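Local coordinates for protein putative tRNA synthase (Salmonella typhimurium, PDB 3DQQ) that probably catalyses the ATP-dependent phosphorylation of 3-oxo-tetronate to 3-oxo-tetronate 4-phosphate, at residues 121-126 and 131-136; 170-175 and 204-209. One frame throughout, in Å; residues are numbered along the deposited sequence.

In the fold
Both contacts lie in the sugar-binding N-terminal domain, on the same side of the chain's centre, with about 15 Å between their centres. They follow in series along the chain: contact 1 closes the local hairpin of strands 123-126 and 129-132 before contact 2 brings helix 172-177, just after strand 167-170, against helix 204-214. Tyr-126 joins them directly, through a probable hydrogen bond from Gln-173 NE2 to Tyr-126 OH (3.1 Å) and through packing of Tyr-126 CD2 near Ala-172 CB. Contact 1 also reaches the second subunit of the assembly, whereas contact 2 stays within its own chain. Together they tie the hairpin to two helices of the N-terminal domain, away from the probable ATP-binding residues.

Contact 1: residues 121-126 and 131-136; sequences NGRTVY and FVMNHL
Thr-124 and Phe-131 sit opposite each other on one face of the hairpin, as a hydrogen-bonded antiparallel pair. Their side chains meet at an oblique angle, with Thr-124 OG1 3.6 Å from Phe-131 CB. With CG anti to the carbonyl carbon (chi1 -70°), the Phe-131 ring is swung so that its edge faces Thr-124 O, in plane, while Leu-136 CD2 lies over one face, 3.5 Å above the plane of the Phe-131 ring and offset toward the rim. The pair is closed by Phe-131 N to Thr-124 O at 2.9 Å and Thr-124 N to Phe-131 O at 3.1 Å. A water 2.8 Å from Thr-124 OG1 also lies within hydrogen-bonding reach of Phe-131 O and Met-133 O, and cannot serve every acceptor around it at once.

Arg-123 and Val-132, the non-hydrogen-bonded pair, occupy the other face, where both pack on Ile-325 of the second subunit. Bent at chi2 and chi3, the Arg-123 chain returns to its own segment, and NH2 bonds Asn-121 O at 2.8 Å in the guanidinium plane. Beyond this pair, Met-133 N donates almost straight to Gly-122 O (2.8 Å, 176°). A type II' turn from Val-132 to His-135 then leads to strand 135-136, completing a three-stranded antiparallel meander.

Contact 2: residues 170-175 and 204-209; sequences IPAQTL and ERHLEI
Leu-175 and His-206 bury the most area in this contact, and their side chains cross at about a right angle. Leu-175 CB comes within 3.9 Å of His-206 CD2, while the branch ending in Leu-175 CD2 reaches His-206 CB at 4.1 Å. Ala-172, one helical turn before Leu-175, adds its methyl at 4.0 Å from His-206 CE1, so the imidazole meets two aliphatic groups from successive turns of helix 172-177. His-206 CG stands beside its own backbone N (chi1 -77°), a rotation that carries the ring toward that helix although the CB itself does not point there.

Ile-209 continues the seam one turn further along helix 204-214. Its CD1 lies 3.5 Å from Leu-175 O, whereas the two side chains are looser, with Leu-175 CG and Ile-209 CG2 4.5 Å apart.

No hydrogen bond forms within 170-175 and 204-209; the polar link comes from Asp-176, the next residue of helix 172-177. Its OD1 is hydrogen-bonded to His-206 NE2 and salt-bridged to Arg-205 NH1, while His-206 ND1 accepts from Leu-202 N. Bonds at both nitrogens probably fix the ring's rotation. The chemistry implies a mixed interface: an apolar seam beside a charged, hydrogen-bonded clasp.

Contact 1: residues 121-126 and 131-136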
ATOM      1  N   ASN A 121       7.598   1.260  23.226  1.00 45.89           N
ATOM      2  CA  ASN A 121       7.273   1.474  21.802  1.00 45.94           C
ATOM      3  C   ASN A 121       7.079   2.935  21.463  1.00 45.35           C
ATOM      4  O   ASN A 121       6.458   3.252  20.470  1.00 44.97           O
ATOM      5  CB  ASN A 121       5.991   0.756  21.381  1.00 46.81           C
ATOM      6  CG  ASN A 121       6.143  -0.739  21.344  1.00 49.69           C
ATOM      7  OD1 ASN A 121       7.117  -1.290  21.874  1.00 57.15           O
ATOM      8  ND2 ASN A 121       5.171  -1.418  20.727  1.00 49.71           N
ATOM      9  N   GLY A 122       7.584   3.828  22.294  1.00 44.86           N
ATOM     10  CA  GLY A 122       7.516   5.245  21.985  1.00 44.79           C
ATOM     11  C   GLY A 122       6.176   5.909  22.160  1.00 44.41           C
ATOM     12  O   GLY A 122       5.882   6.873  21.512  1.00 45.65           O
ATOM     13  N   ARG A 123       5.349   5.415  23.050  1.00 44.24           N
ATOM     14  CA  ARG A 123       4.179   6.148  23.423  1.00 43.22           C
ATOM     15  C   ARG A 123       4.305   6.606  24.831  1.00 41.41           C
ATOM     16  O   ARG A 123       4.421   5.786  25.752  1.00 41.47           O
ATOM     17  CB  ARG A 123       2.990   5.284  23.269  1.00 43.80           C
ATOM     18  CG  ARG A 123       2.370   5.553  21.967  1.00 47.92           C
ATOM     19  CD  ARG A 123       2.059   4.321  21.274  1.00 53.27           C
ATOM     20  NE  ARG A 123       3.222   3.842  20.587  1.00 55.30           N
ATOM     21  CZ  ARG A 123       3.157   3.190  19.443  1.00 59.99           C
ATOM     22  NH1 ARG A 123       1.972   2.949  18.868  1.00 63.93           N
ATOM     23  NH2 ARG A 123       4.273   2.776  18.863  1.00 61.59           N
ATOM     24  N   THR A 124       4.301   7.921  25.016  1.00 38.91           N
ATOM     25  CA  THR A 124       4.437   8.437  26.353  1.00 36.73           C
ATOM     26  C   THR A 124       3.339   9.442  26.566  1.00 35.40           C
ATOM     27  O   THR A 124       2.772   9.940  25.623  1.00 35.73           O
ATOM     28  CB  THR A 124       5.882   8.981  26.596  1.00 36.55           C
ATOM     29  OG1 THR A 124       6.223   9.912  25.582  1.00 35.98           O
ATOM     30  CG2 THR A 124       6.935   7.825  26.571  1.00 34.86           C
ATOM     31  N   VAL A 125       3.026   9.729  27.806  1.00 34.14           N
ATOM     32  CA  VAL A 125       2.019  10.692  28.114  1.00 33.64           C
ATOM     33  C   VAL A 125       2.586  11.653  29.159  1.00 34.13           C
ATOM     34  O   VAL A 125       3.079  11.216  30.204  1.00 33.56           O
ATOM     35  CB  VAL A 125       0.733   9.990  28.668  1.00 33.53           C
ATOM     36  CG1 VAL A 125      -0.242  11.031  29.220  1.00 29.44           C
ATOM     37  CG2 VAL A 125       0.124   9.122  27.586  1.00 31.58           C
ATOM     38  N   TYR A 126       2.484  12.960  28.893  1.00 34.75           N
ATOM     39  CA  TYR A 126       2.957  13.993  29.842  1.00 34.43           C
ATOM     40  C   TYR A 126       1.919  15.092  29.957  1.00 34.26           C
ATOM     41  O   TYR A 126       1.441  15.588  28.950  1.00 34.92           O
ATOM     42  CB  TYR A 126       4.312  14.549  29.406  1.00 35.19           C
ATOM     43  CG  TYR A 126       4.844  15.592  30.342  1.00 35.54           C
ATOM     44  CD1 TYR A 126       4.961  16.928  29.957  1.00 38.19           C
ATOM     45  CD2 TYR A 126       5.217  15.264  31.603  1.00 37.35           C
ATOM     46  CE1 TYR A 126       5.427  17.877  30.811  1.00 36.70           C
ATOM     47  CE2 TYR A 126       5.691  16.223  32.474  1.00 38.42           C
ATOM     48  CZ  TYR A 126       5.783  17.515  32.067  1.00 37.00           C
ATOM     49  OH  TYR A 126       6.239  18.424  32.969  1.00 37.91           O
ATOM     50  N   PHE A 131       2.182  11.409  23.247  1.00 36.40           N
ATOM     51  CA  PHE A 131       3.294  11.539  22.352  1.00 37.15           C
ATOM     52  C   PHE A 131       3.640  10.264  21.640  1.00 37.96           C
ATOM     53  O   PHE A 131       3.807   9.258  22.241  1.00 38.38           O
ATOM     54  CB  PHE A 131       4.529  11.948  23.114  1.00 37.97           C
ATOM     55  CG  PHE A 131       4.488  13.317  23.626  1.00 38.85           C
ATOM     56  CD1 PHE A 131       5.083  14.327  22.948  1.00 40.30           C
ATOM     57  CD2 PHE A 131       3.872  13.598  24.791  1.00 39.01           C
ATOM     58  CE1 PHE A 131       5.042  15.543  23.407  1.00 39.69           C
ATOM     59  CE2 PHE A 131       3.825  14.834  25.236  1.00 39.61           C
ATOM     60  CZ  PHE A 131       4.414  15.804  24.545  1.00 38.99           C
ATOM     61  N   VAL A 132       3.797  10.353  20.339  1.00 38.13           N
ATOM     62  CA  VAL A 132       4.260   9.265  19.530  1.00 38.42           C
ATOM     63  C   VAL A 132       5.664   9.569  19.125  1.00 38.94           C
ATOM     64  O   VAL A 132       5.903  10.391  18.303  1.00 38.08           O
ATOM     65  CB  VAL A 132       3.424   9.126  18.290  1.00 38.86           C
ATOM     66  CG1 VAL A 132       3.973   8.095  17.407  1.00 35.75           C
ATOM     67  CG2 VAL A 132       2.050   8.805  18.645  1.00 36.93           C
ATOM     68  N   MET A 133       6.599   8.881  19.727  1.00 39.89           N
ATOM     69  CA  MET A 133       7.994   9.163  19.548  1.00 40.63           C
ATOM     70  C   MET A 133       8.317  10.529  20.064  1.00 40.55           C
ATOM     71  O   MET A 133       8.054  10.834  21.188  1.00 40.65           O
ATOM     72  CB  MET A 133       8.382   9.036  18.105  1.00 42.32           C
ATOM     73  CG  MET A 133       7.960   7.737  17.468  1.00 45.79           C
ATOM     74  SD  MET A 133       8.568   6.224  18.180  1.00 51.57           S
ATOM     75  CE  MET A 133       7.588   5.119  17.263  1.00 48.54           C
ATOM     76  N   ASN A 134       8.882  11.367  19.224  1.00 40.32           N
ATOM     77  CA  ASN A 134       9.290  12.670  19.665  1.00 40.27           C
ATOM     78  C   ASN A 134       8.328  13.784  19.390  1.00 39.61           C
ATOM     79  O   ASN A 134       8.640  14.902  19.572  1.00 39.16           O
ATOM     80  CB  ASN A 134      10.670  13.001  19.139  1.00 40.12           C
ATOM     81  CG  ASN A 134      10.803  12.773  17.686  1.00 41.89           C
ATOM     82  OD1 ASN A 134      10.084  11.996  17.116  1.00 45.54           O
ATOM     83  ND2 ASN A 134      11.721  13.462  17.068  1.00 42.80           N
ATOM     84  N   HIS A 135       7.141  13.456  18.959  1.00 39.24           N
ATOM     85  CA  HIS A 135       6.142  14.439  18.633  1.00 39.09           C
ATOM     86  C   HIS A 135       4.806  14.121  19.265  1.00 38.59           C
ATOM     87  O   HIS A 135       4.499  12.953  19.529  1.00 38.84           O
ATOM     88  CB  HIS A 135       5.967  14.467  17.138  1.00 40.10           C
ATOM     89  CG  HIS A 135       7.228  14.783  16.394  1.00 43.54           C
ATOM     90  ND1 HIS A 135       7.767  16.056  16.342  1.00 46.26           N
ATOM     91  CD2 HIS A 135       8.067  13.987  15.690  1.00 46.04           C
ATOM     92  CE1 HIS A 135       8.889  16.029  15.643  1.00 47.25           C
ATOM     93  NE2 HIS A 135       9.087  14.787  15.232  1.00 47.87           N
ATOM     94  N   LEU A 136       4.014  15.169  19.509  1.00 37.80           N
ATOM     95  CA  LEU A 136       2.591  15.023  19.863  1.00 36.91           C
ATOM     96  C   LEU A 136       1.835  14.159  18.851  1.00 36.08           C
ATOM     97  O   LEU A 136       2.091  14.235  17.647  1.00 36.30           O
ATOM     98  CB  LEU A 136       1.914  16.394  19.947  1.00 36.31           C
ATOM     99  CG  LEU A 136       2.273  17.341  21.095  1.00 35.95           C
ATOM    100  CD1 LEU A 136       1.719  18.707  20.748  1.00 32.15           C
ATOM    101  CD2 LEU A 136       1.761  16.852  22.470  1.00 31.53           C
TER
HETATM  102  O   HOH W   1       6.953   8.830  23.092  1.00 31.03           O

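Contact 2: residues 170-175 and 204-209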
ATOM      1  N   ILE A 170      -3.244  12.817  36.080  1.00 35.62           N
ATOM      2  CA  ILE A 170      -2.232  12.647  37.116  1.00 35.58           C
ATOM      3  C   ILE A 170      -0.897  12.816  36.410  1.00 36.00           C
ATOM      4  O   ILE A 170      -0.499  11.989  35.637  1.00 37.18           O
ATOM      5  CB  ILE A 170      -2.278  11.257  37.787  1.00 35.72           C
ATOM      6  CG1 ILE A 170      -3.661  10.977  38.359  1.00 36.17           C
ATOM      7  CG2 ILE A 170      -1.229  11.140  38.899  1.00 35.42           C
ATOM      8  CD1 ILE A 170      -4.037  11.818  39.482  1.00 35.99           C
ATOM      9  N   PRO A 171      -0.193  13.892  36.681  1.00 36.27           N
ATOM     10  CA  PRO A 171       1.091  14.111  35.995  1.00 36.36           C
ATOM     11  C   PRO A 171       2.267  13.271  36.497  1.00 36.39           C
ATOM     12  O   PRO A 171       2.313  12.883  37.657  1.00 36.94           O
ATOM     13  CB  PRO A 171       1.379  15.586  36.283  1.00 35.79           C
ATOM     14  CG  PRO A 171       0.678  15.852  37.548  1.00 35.19           C
ATOM     15  CD  PRO A 171      -0.500  14.951  37.653  1.00 35.99           C
ATOM     16  N   ALA A 172       3.237  13.063  35.616  1.00 36.92           N
ATOM     17  CA  ALA A 172       4.504  12.366  35.926  1.00 36.63           C
ATOM     18  C   ALA A 172       5.081  12.742  37.278  1.00 36.70           C
ATOM     19  O   ALA A 172       5.447  11.893  38.097  1.00 36.95           O
ATOM     20  CB  ALA A 172       5.497  12.659  34.863  1.00 35.78           C
ATOM     21  N   GLN A 173       5.133  14.029  37.543  1.00 37.11           N
ATOM     22  CA  GLN A 173       5.679  14.481  38.823  1.00 36.84           C
ATOM     23  C   GLN A 173       4.990  13.880  40.047  1.00 37.13           C
ATOM     24  O   GLN A 173       5.656  13.656  41.058  1.00 38.35           O
ATOM     25  CB  GLN A 173       5.639  15.998  38.907  1.00 36.65           C
ATOM     26  CG  GLN A 173       6.667  16.654  38.035  1.00 36.49           C
ATOM     27  CD  GLN A 173       6.203  16.972  36.621  1.00 39.64           C
ATOM     28  OE1 GLN A 173       5.055  16.673  36.229  1.00 40.83           O
ATOM     29  NE2 GLN A 173       7.109  17.595  35.829  1.00 38.66           N
ATOM     30  N   THR A 174       3.680  13.633  40.000  1.00 36.89           N
ATOM     31  CA  THR A 174       3.008  12.997  41.147  1.00 36.93           C
ATOM     32  C   THR A 174       3.443  11.529  41.293  1.00 37.21           C
ATOM     33  O   THR A 174       3.737  11.041  42.370  1.00 36.35           O
ATOM     34  CB  THR A 174       1.508  13.044  40.979  1.00 36.84           C
ATOM     35  OG1 THR A 174       1.079  14.397  40.846  1.00 35.22           O
ATOM     36  CG2 THR A 174       0.795  12.393  42.155  1.00 36.28           C
ATOM     37  N   LEU A 175       3.464  10.822  40.180  1.00 38.39           N
ATOM     38  CA  LEU A 175       3.951   9.455  40.159  1.00 39.03           C
ATOM     39  C   LEU A 175       5.338   9.429  40.783  1.00 39.66           C
ATOM     40  O   LEU A 175       5.674   8.532  41.538  1.00 39.52           O
ATOM     41  CB  LEU A 175       4.003   8.965  38.710  1.00 38.80           C
ATOM     42  CG  LEU A 175       2.836   8.173  38.116  1.00 38.72           C
ATOM     43  CD1 LEU A 175       1.517   8.404  38.747  1.00 38.19           C
ATOM     44  CD2 LEU A 175       2.760   8.461  36.653  1.00 39.31           C
ATOM     45  N   GLU A 204       9.081   2.940  32.104  1.00 42.61           N
ATOM     46  CA  GLU A 204       8.472   1.797  32.728  1.00 43.57           C
ATOM     47  C   GLU A 204       8.311   1.920  34.256  1.00 42.16           C
ATOM     48  O   GLU A 204       7.375   1.387  34.812  1.00 41.12           O
ATOM     49  CB  GLU A 204       9.124   0.495  32.223  1.00 43.68           C
ATOM     50  CG  GLU A 204      10.283  -0.159  32.994  1.00 47.61           C
ATOM     51  CD  GLU A 204      10.623  -1.564  32.371  1.00 49.47           C
ATOM     52  OE1 GLU A 204      11.393  -2.367  32.991  1.00 54.49           O
ATOM     53  OE2 GLU A 204      10.084  -1.837  31.241  1.00 56.51           O
ATOM     54  N   ARG A 205       9.140   2.702  34.918  1.00 41.43           N
ATOM     55  CA  ARG A 205       8.939   2.892  36.346  1.00 41.64           C
ATOM     56  C   ARG A 205       7.583   3.532  36.662  1.00 40.04           C
ATOM     57  O   ARG A 205       6.950   3.241  37.674  1.00 39.68           O
ATOM     58  CB  ARG A 205      10.052   3.756  36.899  1.00 41.10           C
ATOM     59  CG  ARG A 205      10.013   3.971  38.377  1.00 42.73           C
ATOM     60  CD  ARG A 205      11.187   4.937  38.812  1.00 48.82           C
ATOM     61  NE  ARG A 205      11.398   6.076  37.862  1.00 56.11           N
ATOM     62  CZ  ARG A 205      10.766   7.268  37.904  1.00 56.35           C
ATOM     63  NH1 ARG A 205       9.874   7.561  38.872  1.00 54.93           N
ATOM     64  NH2 ARG A 205      11.024   8.173  36.951  1.00 56.84           N
ATOM     65  N   HIS A 206       7.152   4.440  35.811  1.00 38.93           N
ATOM     66  CA  HIS A 206       5.885   5.090  36.006  1.00 38.13           C
ATOM     67  C   HIS A 206       4.748   4.093  35.924  1.00 37.56           C
ATOM     68  O   HIS A 206       3.800   4.140  36.724  1.00 37.04           O
ATOM     69  CB  HIS A 206       5.692   6.125  34.926  1.00 38.52           C
ATOM     70  CG  HIS A 206       6.481   7.375  35.143  1.00 38.15           C
ATOM     71  ND1 HIS A 206       6.859   8.201  34.110  1.00 37.23           N
ATOM     72  CD2 HIS A 206       6.936   7.954  36.277  1.00 37.24           C
ATOM     73  CE1 HIS A 206       7.506   9.237  34.603  1.00 36.35           C
ATOM     74  NE2 HIS A 206       7.570   9.109  35.916  1.00 34.45           N
ATOM     75  N   LEU A 207       4.853   3.184  34.960  1.00 36.34           N
ATOM     76  CA  LEU A 207       3.883   2.120  34.832  1.00 35.88           C
ATOM     77  C   LEU A 207       3.888   1.178  36.017  1.00 35.98           C
ATOM     78  O   LEU A 207       2.816   0.730  36.456  1.00 37.30           O
ATOM     79  CB  LEU A 207       4.097   1.353  33.552  1.00 35.26           C
ATOM     80  CG  LEU A 207       3.785   2.213  32.310  1.00 33.78           C
ATOM     81  CD1 LEU A 207       4.163   1.457  31.046  1.00 31.01           C
ATOM     82  CD2 LEU A 207       2.330   2.632  32.314  1.00 31.37           C
ATOM     83  N   GLU A 208       5.058   0.899  36.574  1.00 35.53           N
ATOM     84  CA  GLU A 208       5.137   0.056  37.748  1.00 35.48           C
ATOM     85  C   GLU A 208       4.451   0.726  38.920  1.00 35.00           C
ATOM     86  O   GLU A 208       3.761   0.073  39.693  1.00 35.22           O
ATOM     87  CB  GLU A 208       6.568  -0.257  38.105  1.00 35.03           C
ATOM     88  CG  GLU A 208       7.305  -1.153  37.097  1.00 37.84           C
ATOM     89  CD  GLU A 208       8.783  -1.441  37.501  1.00 39.92           C
ATOM     90  OE1 GLU A 208       9.281  -2.562  37.231  1.00 44.23           O
ATOM     91  OE2 GLU A 208       9.449  -0.553  38.112  1.00 48.92           O
ATOM     92  N   ILE A 209       4.618   2.036  39.051  1.00 34.55           N
ATOM     93  CA  ILE A 209       3.955   2.769  40.132  1.00 34.16           C
ATOM     94  C   ILE A 209       2.432   2.726  39.942  1.00 33.65           C
ATOM     95  O   ILE A 209       1.678   2.580  40.894  1.00 33.28           O
ATOM     96  CB  ILE A 209       4.461   4.222  40.193  1.00 33.89           C
ATOM     97  CG1 ILE A 209       5.938   4.225  40.590  1.00 34.32           C
ATOM     98  CG2 ILE A 209       3.652   5.049  41.186  1.00 33.85           C
ATOM     99  CD1 ILE A 209       6.732   5.490  40.186  1.00 34.62           C
TER